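Local coordinates for protein B-agarase (Agarivorans gilvus, PDB 5Z6P) that probably hydrolyses beta-1,4 linkages of agarose, as a family 50 glycoside hydrolase with agarase activity, at residues Y298-L310 against W428-F441. Sequence-based numbering, arbitrary orientation.
Sequences YPYFATGLDIIRL and WGFTCLGNWTAPEF
T431 plugs its hydroxyl into the backbone of 298-310: OG1 donates to F301 O (2.7 Å), in the carbonyl plane and on a lone pair, and accepts from T303 N along a nearly straight bond (166°). A chi1 of 48° sets OG1 between the T431 backbone N and carbonyl carbon. Y300 slides past T431 in the opposite direction, and its OH, held at 2.6 Å from T431 O, donates from above that carbonyl's plane. The F430 ring meets T303 CB at its edge and reaches on to L305, which crosses it at about a right angle with CD2 3.6 Å from F430 CZ. One water joins L305 N to C432 O. D306 OD1 takes the N-H of N435 on its anti side (3.0 Å), while N435 O receives I307 N almost end-on. I307 CD1 comes obliquely to W436 CE3, and W436 CB lies over the rim of one face of the R309 guanidinium, whose NH2 is hydrogen-bonded to N312 OD1. I308 crosses F441 at about a right angle, laying CG2 over the ring face in a CH-pi contact; its longer branch brings CD1 to L433 CB and T437 OG1, both on one side. A single beta bridge pairs I308 with T437, and A438 N donates to I308 O. This largely buried contact joins strand 299-305 and its following loop to the connection between helix 413-428 and strand 449-453. Strand 709-714 runs parallel beside 299-305, consistent with the (beta/alpha)8 barrel of family 50 glycoside hydrolases; F450 touches A302 and C432, and N755 of helix 745-762 hydrogen-bonds T303 OG1.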
# COMPACT_ATOMS: atom_id res chain seq x y z
N TYR A 298 12.89 -24.99 15.08
CA TYR A 298 13.80 -23.84 15.05
C TYR A 298 13.06 -22.52 15.09
O TYR A 298 12.06 -22.36 14.41
CB TYR A 298 14.70 -23.90 13.82
CG TYR A 298 15.56 -25.13 13.79
CD1 TYR A 298 16.82 -25.13 14.37
CD2 TYR A 298 15.12 -26.29 13.16
CE1 TYR A 298 17.61 -26.25 14.35
CE2 TYR A 298 15.91 -27.41 13.12
CZ TYR A 298 17.16 -27.39 13.72
OH TYR A 298 17.93 -28.51 13.67
N PRO A 299 13.55 -21.56 15.87
CA PRO A 299 12.84 -20.29 15.87
C PRO A 299 12.81 -19.66 14.47
O PRO A 299 13.73 -19.84 13.68
CB PRO A 299 13.63 -19.43 16.85
CG PRO A 299 14.42 -20.38 17.65
CD PRO A 299 14.69 -21.56 16.79
N TYR A 300 11.73 -18.95 14.15
CA TYR A 300 11.53 -18.46 12.80
C TYR A 300 11.04 -17.01 12.79
O TYR A 300 10.21 -16.60 13.60
CB TYR A 300 10.57 -19.39 12.05
CG TYR A 300 10.29 -19.05 10.60
CD1 TYR A 300 11.11 -19.53 9.58
CD2 TYR A 300 9.19 -18.27 10.24
CE1 TYR A 300 10.86 -19.23 8.25
CE2 TYR A 300 8.92 -17.97 8.90
CZ TYR A 300 9.76 -18.46 7.91
OH TYR A 300 9.51 -18.18 6.60
N PHE A 301 11.59 -16.24 11.87
CA PHE A 301 11.17 -14.89 11.63
C PHE A 301 11.00 -14.77 10.10
O PHE A 301 11.86 -15.17 9.34
CB PHE A 301 12.20 -13.90 12.19
CG PHE A 301 11.75 -12.46 12.16
CD1 PHE A 301 11.04 -11.92 13.23
CD2 PHE A 301 12.07 -11.64 11.08
CE1 PHE A 301 10.64 -10.60 13.22
CE2 PHE A 301 11.67 -10.31 11.05
CZ PHE A 301 10.96 -9.78 12.12
N ALA A 302 9.85 -14.24 9.67
CA ALA A 302 9.49 -14.30 8.24
C ALA A 302 9.87 -13.04 7.47
O ALA A 302 9.31 -11.98 7.69
CB ALA A 302 7.98 -14.55 8.09
N THR A 303 10.81 -13.17 6.54
CA THR A 303 11.14 -12.05 5.65
C THR A 303 11.03 -12.50 4.20
O THR A 303 11.43 -13.61 3.86
CB THR A 303 12.56 -11.46 5.92
OG1 THR A 303 13.54 -12.50 5.79
CG2 THR A 303 12.64 -10.85 7.32
N GLY A 304 10.46 -11.65 3.36
CA GLY A 304 10.23 -12.01 1.97
C GLY A 304 9.44 -10.97 1.21
O GLY A 304 9.09 -9.94 1.77
N LEU A 305 9.14 -11.26 -0.05
CA LEU A 305 8.49 -10.31 -0.95
C LEU A 305 7.11 -10.79 -1.39
O LEU A 305 6.86 -11.98 -1.51
CB LEU A 305 9.36 -10.08 -2.19
CG LEU A 305 10.87 -9.90 -1.96
CD1 LEU A 305 11.60 -9.75 -3.30
CD2 LEU A 305 11.15 -8.71 -1.06
N ASP A 306 6.22 -9.84 -1.62
CA ASP A 306 4.91 -10.12 -2.14
C ASP A 306 4.90 -10.16 -3.67
O ASP A 306 5.82 -9.66 -4.32
CB ASP A 306 3.92 -9.07 -1.66
CG ASP A 306 3.77 -9.05 -0.16
OD1 ASP A 306 3.86 -10.11 0.50
OD2 ASP A 306 3.60 -7.93 0.36
N ILE A 307 3.84 -10.74 -4.23
CA ILE A 307 3.59 -10.78 -5.66
C ILE A 307 4.73 -11.49 -6.40
O ILE A 307 5.47 -10.89 -7.16
CB ILE A 307 3.39 -9.37 -6.24
CG1 ILE A 307 2.45 -8.55 -5.36
CG2 ILE A 307 2.87 -9.45 -7.69
CD1 ILE A 307 0.97 -8.92 -5.51
N ILE A 308 4.86 -12.79 -6.17
CA ILE A 308 5.83 -13.58 -6.90
C ILE A 308 5.08 -14.35 -8.00
O ILE A 308 4.80 -15.53 -7.89
CB ILE A 308 6.62 -14.49 -5.95
CG1 ILE A 308 7.22 -13.61 -4.85
CG2 ILE A 308 7.71 -15.23 -6.71
CD1 ILE A 308 7.77 -14.34 -3.69
N ARG A 309 4.78 -13.61 -9.05
CA ARG A 309 3.91 -14.05 -10.13
C ARG A 309 3.99 -12.99 -11.22
O ARG A 309 4.57 -11.92 -11.00
CB ARG A 309 2.47 -14.23 -9.63
CG ARG A 309 1.80 -12.93 -9.19
CD ARG A 309 0.39 -13.18 -8.65
NE ARG A 309 -0.38 -11.95 -8.53
CZ ARG A 309 -1.56 -11.86 -7.92
NH1 ARG A 309 -2.09 -12.95 -7.37
NH2 ARG A 309 -2.20 -10.71 -7.84
N LEU A 310 3.40 -13.28 -12.38
CA LEU A 310 3.49 -12.37 -13.52
C LEU A 310 2.24 -11.50 -13.70
O LEU A 310 2.29 -10.46 -14.35
CB LEU A 310 3.73 -13.14 -14.81
CG LEU A 310 5.06 -13.85 -15.00
CD1 LEU A 310 5.28 -14.13 -16.47
CD2 LEU A 310 6.22 -13.05 -14.42
N TRP A 428 19.71 -13.96 -1.02
CA TRP A 428 19.49 -12.67 -0.38
C TRP A 428 19.16 -12.81 1.12
O TRP A 428 19.17 -11.83 1.87
CB TRP A 428 18.35 -11.92 -1.09
CG TRP A 428 18.61 -11.71 -2.56
CD1 TRP A 428 19.78 -11.97 -3.25
CD2 TRP A 428 17.68 -11.20 -3.53
NE1 TRP A 428 19.62 -11.64 -4.58
CE2 TRP A 428 18.35 -11.17 -4.78
CE3 TRP A 428 16.35 -10.76 -3.46
CZ2 TRP A 428 17.74 -10.72 -5.94
CZ3 TRP A 428 15.74 -10.32 -4.62
CH2 TRP A 428 16.44 -10.30 -5.85
N GLY A 429 18.85 -14.03 1.54
CA GLY A 429 18.58 -14.31 2.94
C GLY A 429 17.12 -14.37 3.37
O GLY A 429 16.84 -14.62 4.54
N PHE A 430 16.19 -14.14 2.44
CA PHE A 430 14.79 -14.14 2.82
C PHE A 430 14.39 -15.52 3.26
O PHE A 430 14.88 -16.49 2.71
CB PHE A 430 13.89 -13.68 1.67
CG PHE A 430 13.94 -12.21 1.42
CD1 PHE A 430 13.55 -11.31 2.41
CD2 PHE A 430 14.37 -11.71 0.20
CE1 PHE A 430 13.59 -9.96 2.18
CE2 PHE A 430 14.40 -10.35 -0.04
CZ PHE A 430 14.03 -9.48 0.95
N THR A 431 13.53 -15.60 4.27
CA THR A 431 13.12 -16.88 4.82
C THR A 431 11.79 -17.38 4.26
O THR A 431 11.30 -18.44 4.68
CB THR A 431 13.00 -16.81 6.36
OG1 THR A 431 12.25 -15.65 6.73
CG2 THR A 431 14.40 -16.75 6.99
N CYS A 432 11.21 -16.62 3.34
CA CYS A 432 9.98 -17.04 2.69
C CYS A 432 9.72 -16.34 1.38
O CYS A 432 10.36 -15.36 1.04
CB CYS A 432 8.76 -16.79 3.59
SG CYS A 432 8.28 -15.05 3.68
N LEU A 433 8.73 -16.89 0.68
CA LEU A 433 8.02 -16.24 -0.39
C LEU A 433 6.74 -15.68 0.24
O LEU A 433 6.05 -16.40 0.97
CB LEU A 433 7.69 -17.23 -1.51
CG LEU A 433 8.86 -18.06 -2.06
CD1 LEU A 433 8.39 -19.10 -3.07
CD2 LEU A 433 9.89 -17.15 -2.68
N GLY A 434 6.44 -14.41 -0.04
CA GLY A 434 5.36 -13.71 0.60
C GLY A 434 3.98 -13.93 0.02
O GLY A 434 3.73 -14.95 -0.61
N ASN A 435 3.08 -12.98 0.23
CA ASN A 435 1.71 -13.17 -0.22
C ASN A 435 1.59 -13.06 -1.72
O ASN A 435 2.38 -12.35 -2.35
CB ASN A 435 0.76 -12.19 0.43
CG ASN A 435 -0.66 -12.70 0.45
OD1 ASN A 435 -0.87 -13.91 0.40
ND2 ASN A 435 -1.62 -11.81 0.52
N TRP A 436 0.60 -13.75 -2.27
CA TRP A 436 0.37 -13.79 -3.70
C TRP A 436 1.58 -14.35 -4.44
O TRP A 436 2.04 -13.79 -5.43
CB TRP A 436 -0.00 -12.38 -4.21
CG TRP A 436 -1.27 -11.84 -3.54
CD1 TRP A 436 -2.53 -12.38 -3.61
CD2 TRP A 436 -1.39 -10.68 -2.71
NE1 TRP A 436 -3.42 -11.62 -2.88
CE2 TRP A 436 -2.74 -10.57 -2.31
CE3 TRP A 436 -0.48 -9.70 -2.26
CZ2 TRP A 436 -3.21 -9.53 -1.50
CZ3 TRP A 436 -0.94 -8.67 -1.45
CH2 TRP A 436 -2.30 -8.59 -1.07
N THR A 437 2.10 -15.45 -3.90
CA THR A 437 3.07 -16.28 -4.59
C THR A 437 2.32 -17.25 -5.51
O THR A 437 1.36 -17.88 -5.06
CB THR A 437 3.96 -17.04 -3.60
OG1 THR A 437 4.84 -16.14 -2.92
CG2 THR A 437 4.79 -18.09 -4.31
N ALA A 438 2.74 -17.37 -6.77
CA ALA A 438 2.10 -18.31 -7.70
C ALA A 438 2.16 -19.72 -7.15
O ALA A 438 3.18 -20.14 -6.65
CB ALA A 438 2.76 -18.25 -9.07
N PRO A 439 1.04 -20.45 -7.26
CA PRO A 439 0.91 -21.80 -6.70
C PRO A 439 1.90 -22.77 -7.32
O PRO A 439 2.14 -23.83 -6.76
CB PRO A 439 -0.53 -22.19 -7.03
CG PRO A 439 -1.22 -20.93 -7.34
CD PRO A 439 -0.19 -20.04 -7.96
N GLU A 440 2.46 -22.41 -8.48
CA GLU A 440 3.54 -23.18 -9.06
C GLU A 440 4.76 -23.26 -8.14
O GLU A 440 5.58 -24.15 -8.30
CB GLU A 440 3.95 -22.59 -10.41
CG GLU A 440 3.02 -22.93 -11.57
CD GLU A 440 1.87 -21.95 -11.71
OE1 GLU A 440 1.75 -21.03 -10.89
OE2 GLU A 440 1.08 -22.12 -12.64
N PHE A 441 4.89 -22.32 -7.21
CA PHE A 441 6.05 -22.30 -6.31
C PHE A 441 5.82 -23.17 -5.08
O PHE A 441 6.76 -23.44 -4.32
CB PHE A 441 6.37 -20.87 -5.84
CG PHE A 441 7.08 -20.03 -6.85
CD1 PHE A 441 8.46 -20.05 -6.95
CD2 PHE A 441 6.37 -19.19 -7.70
CE1 PHE A 441 9.13 -19.26 -7.86
CE2 PHE A 441 7.04 -18.39 -8.62
CZ PHE A 441 8.42 -18.44 -8.69
O HOH W 1 10.34 -13.65 -1.11